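Local coordinates for putative ribose operon repressor (Burkholderia thailandensis, PDB 3EGC), which probably acts as a LacI-family transcriptional repressor that binds DNA, perhaps at a ribose operon, through a region separate from its sugar-binding-type core, at residues 23-28 and 239-244; 63-68 and 86-91. All blocks are in the same frame, centred on the assembly; numbering follows the deposited sequence.

Interaction 1: 23-28 and 239-244; sequences FAEVAS and QPTRRI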
ATOM      1  N   PHE A  23      -2.345  -5.990   2.518  1.00 26.35           N
ATOM      2  CA  PHE A  23      -3.418  -5.744   3.466  1.00 26.04           C
ATOM      3  C   PHE A  23      -4.332  -4.540   3.129  1.00 25.79           C
ATOM      4  O   PHE A  23      -5.488  -4.553   3.432  1.00 26.37           O
ATOM      5  CB  PHE A  23      -2.824  -5.614   4.914  1.00 25.84           C
ATOM      6  CG  PHE A  23      -2.180  -6.872   5.405  1.00 25.70           C
ATOM      7  CD1 PHE A  23      -2.945  -8.032   5.651  1.00 24.51           C
ATOM      8  CD2 PHE A  23      -0.804  -6.928   5.585  1.00 26.58           C
ATOM      9  CE1 PHE A  23      -2.332  -9.212   6.035  1.00 26.12           C
ATOM     10  CE2 PHE A  23      -0.175  -8.112   6.008  1.00 27.21           C
ATOM     11  CZ  PHE A  23      -0.938  -9.274   6.219  1.00 25.36           C
ATOM     12  N   ALA A  24      -3.768  -3.485   2.577  1.00 25.44           N
ATOM     13  CA  ALA A  24      -4.521  -2.383   2.029  1.00 26.04           C
ATOM     14  C   ALA A  24      -5.495  -2.803   0.901  1.00 25.78           C
ATOM     15  O   ALA A  24      -6.624  -2.289   0.799  1.00 24.74           O
ATOM     16  CB  ALA A  24      -3.540  -1.246   1.475  1.00 24.24           C
ATOM     17  N   GLU A  25      -5.012  -3.647   0.010  1.00 25.83           N
ATOM     18  CA  GLU A  25      -5.886  -4.172  -1.058  1.00 27.07           C
ATOM     19  C   GLU A  25      -6.947  -5.185  -0.510  1.00 26.83           C
ATOM     20  O   GLU A  25      -8.047  -5.241  -1.021  1.00 26.53           O
ATOM     21  CB  GLU A  25      -5.059  -4.833  -2.155  1.00 27.61           C
ATOM     22  CG  GLU A  25      -4.152  -3.903  -2.987  1.00 28.93           C
ATOM     23  CD  GLU A  25      -3.297  -4.714  -3.994  1.00 33.76           C
ATOM     24  OE1 GLU A  25      -3.394  -5.969  -4.087  1.00 34.55           O
ATOM     25  OE2 GLU A  25      -2.550  -4.127  -4.768  1.00 35.83           O
ATOM     26  N   VAL A  26      -6.606  -5.968   0.519  1.00 26.52           N
ATOM     27  CA  VAL A  26      -7.619  -6.838   1.180  1.00 26.01           C
ATOM     28  C   VAL A  26      -8.704  -5.979   1.878  1.00 26.88           C
ATOM     29  O   VAL A  26      -9.899  -6.277   1.805  1.00 25.96           O
ATOM     30  CB  VAL A  26      -6.987  -7.759   2.283  1.00 26.79           C
ATOM     31  CG1 VAL A  26      -8.085  -8.385   3.152  1.00 23.45           C
ATOM     32  CG2 VAL A  26      -6.042  -8.891   1.624  1.00 25.31           C
ATOM     33  N   ALA A  27      -8.248  -4.906   2.554  1.00 26.09           N
ATOM     34  CA  ALA A  27      -9.135  -3.993   3.236  1.00 26.07           C
ATOM     35  C   ALA A  27     -10.119  -3.334   2.240  1.00 26.17           C
ATOM     36  O   ALA A  27     -11.326  -3.168   2.567  1.00 25.40           O
ATOM     37  CB  ALA A  27      -8.311  -2.893   3.947  1.00 25.23           C
ATOM     38  N   SER A  28      -9.576  -2.927   1.089  1.00 24.73           N
ATOM     39  CA  SER A  28     -10.360  -2.375  -0.039  1.00 26.27           C
ATOM     40  C   SER A  28     -11.497  -3.362  -0.446  1.00 25.08           C
ATOM     41  O   SER A  28     -12.642  -2.984  -0.506  1.00 25.85           O
ATOM     42  CB  SER A  28      -9.420  -2.137  -1.239  1.00 24.35           C
ATOM     43  OG  SER A  28     -10.152  -1.733  -2.306  1.00 27.52           O
ATOM     44  N   GLN A 239      -1.497 -12.700  -6.050  1.00 28.85           N
ATOM     45  CA  GLN A 239      -2.541 -13.113  -5.119  1.00 29.03           C
ATOM     46  C   GLN A 239      -3.799 -12.323  -5.439  1.00 28.71           C
ATOM     47  O   GLN A 239      -3.672 -11.146  -5.775  1.00 27.79           O
ATOM     48  CB  GLN A 239      -2.098 -12.888  -3.685  1.00 28.38           C
ATOM     49  CG  GLN A 239      -0.989 -13.791  -3.280  1.00 29.32           C
ATOM     50  CD  GLN A 239      -0.785 -13.793  -1.756  1.00 31.98           C
ATOM     51  OE1 GLN A 239      -1.458 -14.537  -1.030  1.00 30.05           O
ATOM     52  NE2 GLN A 239       0.114 -12.928  -1.274  1.00 28.39           N
ATOM     53  N   PRO A 240      -4.999 -12.952  -5.313  1.00 28.08           N
ATOM     54  CA  PRO A 240      -6.273 -12.243  -5.513  1.00 28.34           C
ATOM     55  C   PRO A 240      -6.667 -11.393  -4.268  1.00 27.96           C
ATOM     56  O   PRO A 240      -7.690 -11.621  -3.609  1.00 27.42           O
ATOM     57  CB  PRO A 240      -7.269 -13.398  -5.728  1.00 27.98           C
ATOM     58  CG  PRO A 240      -6.730 -14.492  -4.821  1.00 27.58           C
ATOM     59  CD  PRO A 240      -5.211 -14.300  -4.763  1.00 28.11           C
ATOM     60  N   THR A 241      -5.867 -10.395  -3.976  1.00 28.40           N
ATOM     61  CA  THR A 241      -6.025  -9.630  -2.710  1.00 29.68           C
ATOM     62  C   THR A 241      -7.380  -9.046  -2.475  1.00 29.62           C
ATOM     63  O   THR A 241      -7.942  -9.203  -1.400  1.00 30.15           O
ATOM     64  CB  THR A 241      -5.023  -8.461  -2.627  1.00 29.99           C
ATOM     65  OG1 THR A 241      -5.124  -7.638  -3.830  1.00 31.00           O
ATOM     66  CG2 THR A 241      -3.645  -8.975  -2.528  1.00 28.11           C
ATOM     67  N   ARG A 242      -7.916  -8.373  -3.474  1.00 29.51           N
ATOM     68  CA  ARG A 242      -9.264  -7.835  -3.367  1.00 31.14           C
ATOM     69  C   ARG A 242     -10.351  -8.875  -3.134  1.00 30.37           C
ATOM     70  O   ARG A 242     -11.222  -8.686  -2.304  1.00 30.38           O
ATOM     71  CB  ARG A 242      -9.580  -6.944  -4.604  1.00 31.33           C
ATOM     72  CG  ARG A 242      -9.122  -5.498  -4.369  1.00 36.00           C
ATOM     73  CD  ARG A 242      -8.865  -4.731  -5.715  1.00 43.46           C
ATOM     74  NE  ARG A 242      -7.699  -5.273  -6.409  1.00 47.74           N
ATOM     75  CZ  ARG A 242      -6.591  -4.590  -6.717  1.00 49.60           C
ATOM     76  NH1 ARG A 242      -6.490  -3.289  -6.443  1.00 50.93           N
ATOM     77  NH2 ARG A 242      -5.588  -5.225  -7.345  1.00 50.24           N
ATOM     78  N   ARG A 243     -10.301  -9.963  -3.888  1.00 30.09           N
ATOM     79  CA  ARG A 243     -11.224 -11.074  -3.756  1.00 30.12           C
ATOM     80  C   ARG A 243     -11.107 -11.741  -2.397  1.00 29.50           C
ATOM     81  O   ARG A 243     -12.069 -12.193  -1.870  1.00 29.66           O
ATOM     82  CB  ARG A 243     -10.994 -12.098  -4.886  1.00 31.06           C
ATOM     83  CG  ARG A 243     -12.010 -13.260  -4.941  1.00 34.12           C
ATOM     84  CD  ARG A 243     -13.288 -12.831  -5.602  1.00 40.48           C
ATOM     85  NE  ARG A 243     -14.334 -13.843  -5.463  1.00 44.50           N
ATOM     86  CZ  ARG A 243     -14.734 -14.665  -6.440  1.00 45.99           C
ATOM     87  NH1 ARG A 243     -14.178 -14.587  -7.654  1.00 44.80           N
ATOM     88  NH2 ARG A 243     -15.694 -15.553  -6.196  1.00 44.49           N
ATOM     89  N   ILE A 244      -9.913 -11.797  -1.828  1.00 29.19           N
ATOM     90  CA  ILE A 244      -9.763 -12.303  -0.473  1.00 28.93           C
ATOM     91  C   ILE A 244     -10.579 -11.458   0.508  1.00 29.22           C
ATOM     92  O   ILE A 244     -11.345 -11.988   1.318  1.00 29.80           O
ATOM     93  CB  ILE A 244      -8.229 -12.340  -0.039  1.00 28.68           C
ATOM     94  CG1 ILE A 244      -7.480 -13.368  -0.901  1.00 27.70           C
ATOM     95  CG2 ILE A 244      -8.120 -12.607   1.465  1.00 27.26           C
ATOM     96  CD1 ILE A 244      -5.896 -13.328  -0.779  1.00 27.20           C
TER
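V26 of helix 21-36 faces the first turn of helix 241-257, its CA 4.9 Å from that of R242 and also 3.5 Å from T241 O, a CA-H...O contact between the two backbones. Beside it, E25 sends an extended chain toward T241, whose OG1 donates a hydrogen bond to E25 OE1; the modelled OG1 to OE1 distance of 2.4 Å is too short to be taken literally. T241 holds OG1 between its own backbone N and carbonyl carbon (chi1 53°), which turns the hydroxyl to the carboxylate. R242 passes its CG over E25 O at 3.5 Å, then bends at chi3 and lays its guanidinium over the carboxylate with the planes 24° apart. E25 OE1 sits above one guanidinium face, 4.0 Å from R242 NH2, so this long salt bridge is one of charge without a directed N-H. The stronger partner of R242 is E19 of the second subunit, in a salt bridge to NH1; E19 also bonds to S28 OG. On the buried side V26 CG2 meets I244 CG2 at 4.3 Å, and I244 continues onto V105 and L267 of the sheet. The pair is helix-helix packing on one face of a periplasmic-binding-protein-like domain, with its E25, S28 and R242 side in the interface with the second subunit.

Interaction 2: 63-68 and 86-91; sequences RRVDGL and KTFPIV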
ATOM      1  N   ARG A  63     -17.678  -2.659  21.638  1.00 39.51           N
ATOM      2  CA  ARG A  63     -18.486  -1.795  20.789  1.00 39.41           C
ATOM      3  C   ARG A  63     -19.611  -2.567  20.100  1.00 39.08           C
ATOM      4  O   ARG A  63     -20.407  -2.004  19.385  1.00 38.89           O
ATOM      5  CB  ARG A  63     -17.607  -1.093  19.729  1.00 39.88           C
ATOM      6  CG  ARG A  63     -16.671  -0.025  20.338  1.00 41.04           C
ATOM      7  CD  ARG A  63     -16.225   0.905  19.243  1.00 42.94           C
ATOM      8  NE  ARG A  63     -15.791   2.188  19.778  1.00 46.78           N
ATOM      9  CZ  ARG A  63     -16.622   3.197  20.045  1.00 45.83           C
ATOM     10  NH1 ARG A  63     -17.915   3.052  19.808  1.00 42.25           N
ATOM     11  NH2 ARG A  63     -16.145   4.333  20.536  1.00 46.06           N
ATOM     12  N   ARG A  64     -19.665  -3.862  20.349  1.00 38.69           N
ATOM     13  CA  ARG A  64     -20.601  -4.762  19.694  1.00 39.07           C
ATOM     14  C   ARG A  64     -20.669  -4.636  18.178  1.00 37.60           C
ATOM     15  O   ARG A  64     -21.726  -4.337  17.616  1.00 38.26           O
ATOM     16  CB  ARG A  64     -22.008  -4.706  20.332  1.00 39.91           C
ATOM     17  CG  ARG A  64     -22.091  -5.243  21.809  1.00 41.14           C
ATOM     18  CD  ARG A  64     -21.540  -6.653  21.908  1.00 44.32           C
ATOM     19  NE  ARG A  64     -21.678  -7.228  23.237  1.00 46.46           N
ATOM     20  CZ  ARG A  64     -20.924  -6.887  24.283  1.00 48.87           C
ATOM     21  NH1 ARG A  64     -19.997  -5.965  24.136  1.00 50.08           N
ATOM     22  NH2 ARG A  64     -21.104  -7.455  25.476  1.00 47.77           N
ATOM     23  N   VAL A  65     -19.539  -4.859  17.533  1.00 35.93           N
ATOM     24  CA  VAL A  65     -19.532  -5.121  16.103  1.00 34.68           C
ATOM     25  C   VAL A  65     -20.202  -6.478  15.872  1.00 34.02           C
ATOM     26  O   VAL A  65     -20.192  -7.346  16.756  1.00 33.31           O
ATOM     27  CB  VAL A  65     -18.094  -5.167  15.538  1.00 34.68           C
ATOM     28  CG1 VAL A  65     -17.419  -3.812  15.648  1.00 34.37           C
ATOM     29  CG2 VAL A  65     -17.305  -6.261  16.237  1.00 32.17           C
ATOM     30  N   ASP A  66     -20.753  -6.675  14.687  1.00 33.14           N
ATOM     31  CA  ASP A  66     -21.491  -7.903  14.410  1.00 33.47           C
ATOM     32  C   ASP A  66     -20.551  -9.100  14.246  1.00 33.26           C
ATOM     33  O   ASP A  66     -20.942 -10.246  14.377  1.00 33.17           O
ATOM     34  CB  ASP A  66     -22.344  -7.702  13.174  1.00 33.87           C
ATOM     35  CG  ASP A  66     -23.513  -6.738  13.413  1.00 33.83           C
ATOM     36  OD1 ASP A  66     -24.025  -6.129  12.470  1.00 34.62           O
ATOM     37  OD2 ASP A  66     -23.960  -6.653  14.539  1.00 37.72           O
ATOM     38  N   GLY A  67     -19.287  -8.815  13.952  1.00 32.77           N
ATOM     39  CA  GLY A  67     -18.329  -9.861  13.640  1.00 31.70           C
ATOM     40  C   GLY A  67     -16.981  -9.239  13.351  1.00 30.47           C
ATOM     41  O   GLY A  67     -16.860  -8.034  13.364  1.00 30.06           O
ATOM     42  N   LEU A  68     -15.985 -10.072  13.112  1.00 29.73           N
ATOM     43  CA  LEU A  68     -14.596  -9.633  12.830  1.00 30.12           C
ATOM     44  C   LEU A  68     -13.995 -10.331  11.633  1.00 29.11           C
ATOM     45  O   LEU A  68     -14.039 -11.562  11.511  1.00 29.13           O
ATOM     46  CB  LEU A  68     -13.628  -9.898  14.012  1.00 30.35           C
ATOM     47  CG  LEU A  68     -13.796  -9.256  15.385  1.00 34.45           C
ATOM     48  CD1 LEU A  68     -12.625  -9.579  16.352  1.00 36.79           C
ATOM     49  CD2 LEU A  68     -13.968  -7.733  15.254  1.00 35.44           C
ATOM     50  N   LYS A  86     -19.155 -18.019  21.662  1.00 42.82           N
ATOM     51  CA  LYS A  86     -19.043 -18.935  20.549  1.00 43.62           C
ATOM     52  C   LYS A  86     -19.826 -18.431  19.352  1.00 42.87           C
ATOM     53  O   LYS A  86     -19.634 -18.879  18.227  1.00 42.59           O
ATOM     54  CB  LYS A  86     -19.588 -20.305  20.953  1.00 44.45           C
ATOM     55  CG  LYS A  86     -19.116 -21.409  20.068  1.00 47.60           C
ATOM     56  CD  LYS A  86     -19.878 -22.665  20.373  1.00 50.81           C
ATOM     57  CE  LYS A  86     -20.989 -22.892  19.336  1.00 52.94           C
ATOM     58  NZ  LYS A  86     -22.174 -21.952  19.444  1.00 53.86           N
ATOM     59  N   THR A  87     -20.743 -17.521  19.610  1.00 42.11           N
ATOM     60  CA  THR A  87     -21.638 -17.118  18.561  1.00 41.64           C
ATOM     61  C   THR A  87     -21.064 -15.909  17.852  1.00 39.81           C
ATOM     62  O   THR A  87     -21.598 -15.484  16.845  1.00 40.04           O
ATOM     63  CB  THR A  87     -23.072 -16.775  19.102  1.00 41.76           C
ATOM     64  OG1 THR A  87     -23.042 -15.623  19.962  1.00 43.36           O
ATOM     65  CG2 THR A  87     -23.637 -17.938  19.836  1.00 42.91           C
ATOM     66  N   PHE A  88     -20.008 -15.331  18.403  1.00 37.97           N
ATOM     67  CA  PHE A  88     -19.372 -14.210  17.739  1.00 36.44           C
ATOM     68  C   PHE A  88     -18.570 -14.682  16.506  1.00 35.36           C
ATOM     69  O   PHE A  88     -17.582 -15.361  16.661  1.00 35.72           O
ATOM     70  CB  PHE A  88     -18.511 -13.444  18.707  1.00 35.89           C
ATOM     71  CG  PHE A  88     -17.999 -12.130  18.159  1.00 35.78           C
ATOM     72  CD1 PHE A  88     -16.661 -11.979  17.839  1.00 34.78           C
ATOM     73  CD2 PHE A  88     -18.856 -11.068  17.961  1.00 35.05           C
ATOM     74  CE1 PHE A  88     -16.191 -10.824  17.362  1.00 34.85           C
ATOM     75  CE2 PHE A  88     -18.387  -9.864  17.456  1.00 34.68           C
ATOM     76  CZ  PHE A  88     -17.047  -9.744  17.148  1.00 34.62           C
ATOM     77  N   PRO A  89     -19.029 -14.330  15.294  1.00 33.66           N
ATOM     78  CA  PRO A  89     -18.423 -14.750  14.022  1.00 33.52           C
ATOM     79  C   PRO A  89     -17.086 -14.084  13.743  1.00 32.51           C
ATOM     80  O   PRO A  89     -16.946 -12.848  13.877  1.00 31.86           O
ATOM     81  CB  PRO A  89     -19.482 -14.347  12.932  1.00 32.92           C
ATOM     82  CG  PRO A  89     -20.330 -13.333  13.594  1.00 33.76           C
ATOM     83  CD  PRO A  89     -20.160 -13.410  15.102  1.00 33.25           C
ATOM     84  N   ILE A  90     -16.130 -14.908  13.335  1.00 31.33           N
ATOM     85  CA  ILE A  90     -14.801 -14.441  12.986  1.00 31.62           C
ATOM     86  C   ILE A  90     -14.324 -15.081  11.696  1.00 30.76           C
ATOM     87  O   ILE A  90     -14.296 -16.279  11.592  1.00 31.06           O
ATOM     88  CB  ILE A  90     -13.764 -14.770  14.091  1.00 32.12           C
ATOM     89  CG1 ILE A  90     -14.169 -14.092  15.437  1.00 32.69           C
ATOM     90  CG2 ILE A  90     -12.311 -14.395  13.622  1.00 30.40           C
ATOM     91  CD1 ILE A  90     -13.336 -14.504  16.565  1.00 31.92           C
ATOM     92  N   VAL A  91     -13.936 -14.297  10.708  1.00 30.22           N
ATOM     93  CA  VAL A  91     -13.202 -14.923   9.643  1.00 30.15           C
ATOM     94  C   VAL A  91     -11.827 -14.354   9.499  1.00 29.97           C
ATOM     95  O   VAL A  91     -11.657 -13.151   9.568  1.00 29.73           O
ATOM     96  CB  VAL A  91     -13.958 -15.037   8.315  1.00 30.02           C
ATOM     97  CG1 VAL A  91     -15.500 -14.743   8.457  1.00 29.12           C
ATOM     98  CG2 VAL A  91     -13.316 -14.271   7.323  1.00 30.23           C
TER
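The ring of F88 meets V65, G67 and L68 mainly through the edge carrying CE1, CZ and CE2. L68 comes at that edge with its branch point, CG 3.5 Å from F88 CE1, and its CD1 lies in the ring plane. At the other end of the edge V65 O, also in plane, stands 3.2 Å from F88 CE2, where it faces the weakly positive rim of the ring. Between them V65 CG2 touches F88 CZ at 3.6 Å, the two side chains crossing at a slant. F88 reaches these neighbours because its CG is anti to the backbone N (chi1 -170°), which carries the ring across to the 63-68 segment, while G67 CA approaches F88 CZ obliquely. Next along the chain, P89 sets CG 3.2 Å from D66 O. The backbones then join as parallel strands. L68 N donates to P89 O at 3.0 Å, and L68 O accepts V91 N at 2.9 Å with I90 CA-H as an added contact. L68 and I90 thereby point to the same face of the sheet, with L68 CB 4.5 Å from I90 CG1. F61 of helix 50-62 meets the F88 ring edge-to-face, and D66 is held by the backbone N atoms of S8 and N9. Strands 67-70 and 90-93 are the two arms of a beta-alpha-beta unit through helix 78-82; strand 10-15 lies beyond the first of them, and V91 packs on helix 241-257.

Interaction 2 is nested in sequence within the long loop closed by interaction 1; the centres lie about 21 Å apart and the nearest atoms about 7 Å. They share no segment, yet helix 241-257 relates to both: its first turn makes interaction 1, while A248, M251 and L252 farther along it cover V91 of interaction 2. Both are mostly buried; in interaction 1 only R242 is exposed, and it and the buried S28 bond to E19 of the second subunit. Its chemistry is accordingly mixed, a carboxylate hydrogen-bonded by a hydroxyl and stacked against a guanidinium, with a small apolar patch alongside, V26 with I244. In interaction 2, local to neighbouring strands, backbone hydrogen bonds and an aromatic edge do the work instead of side-chain charge.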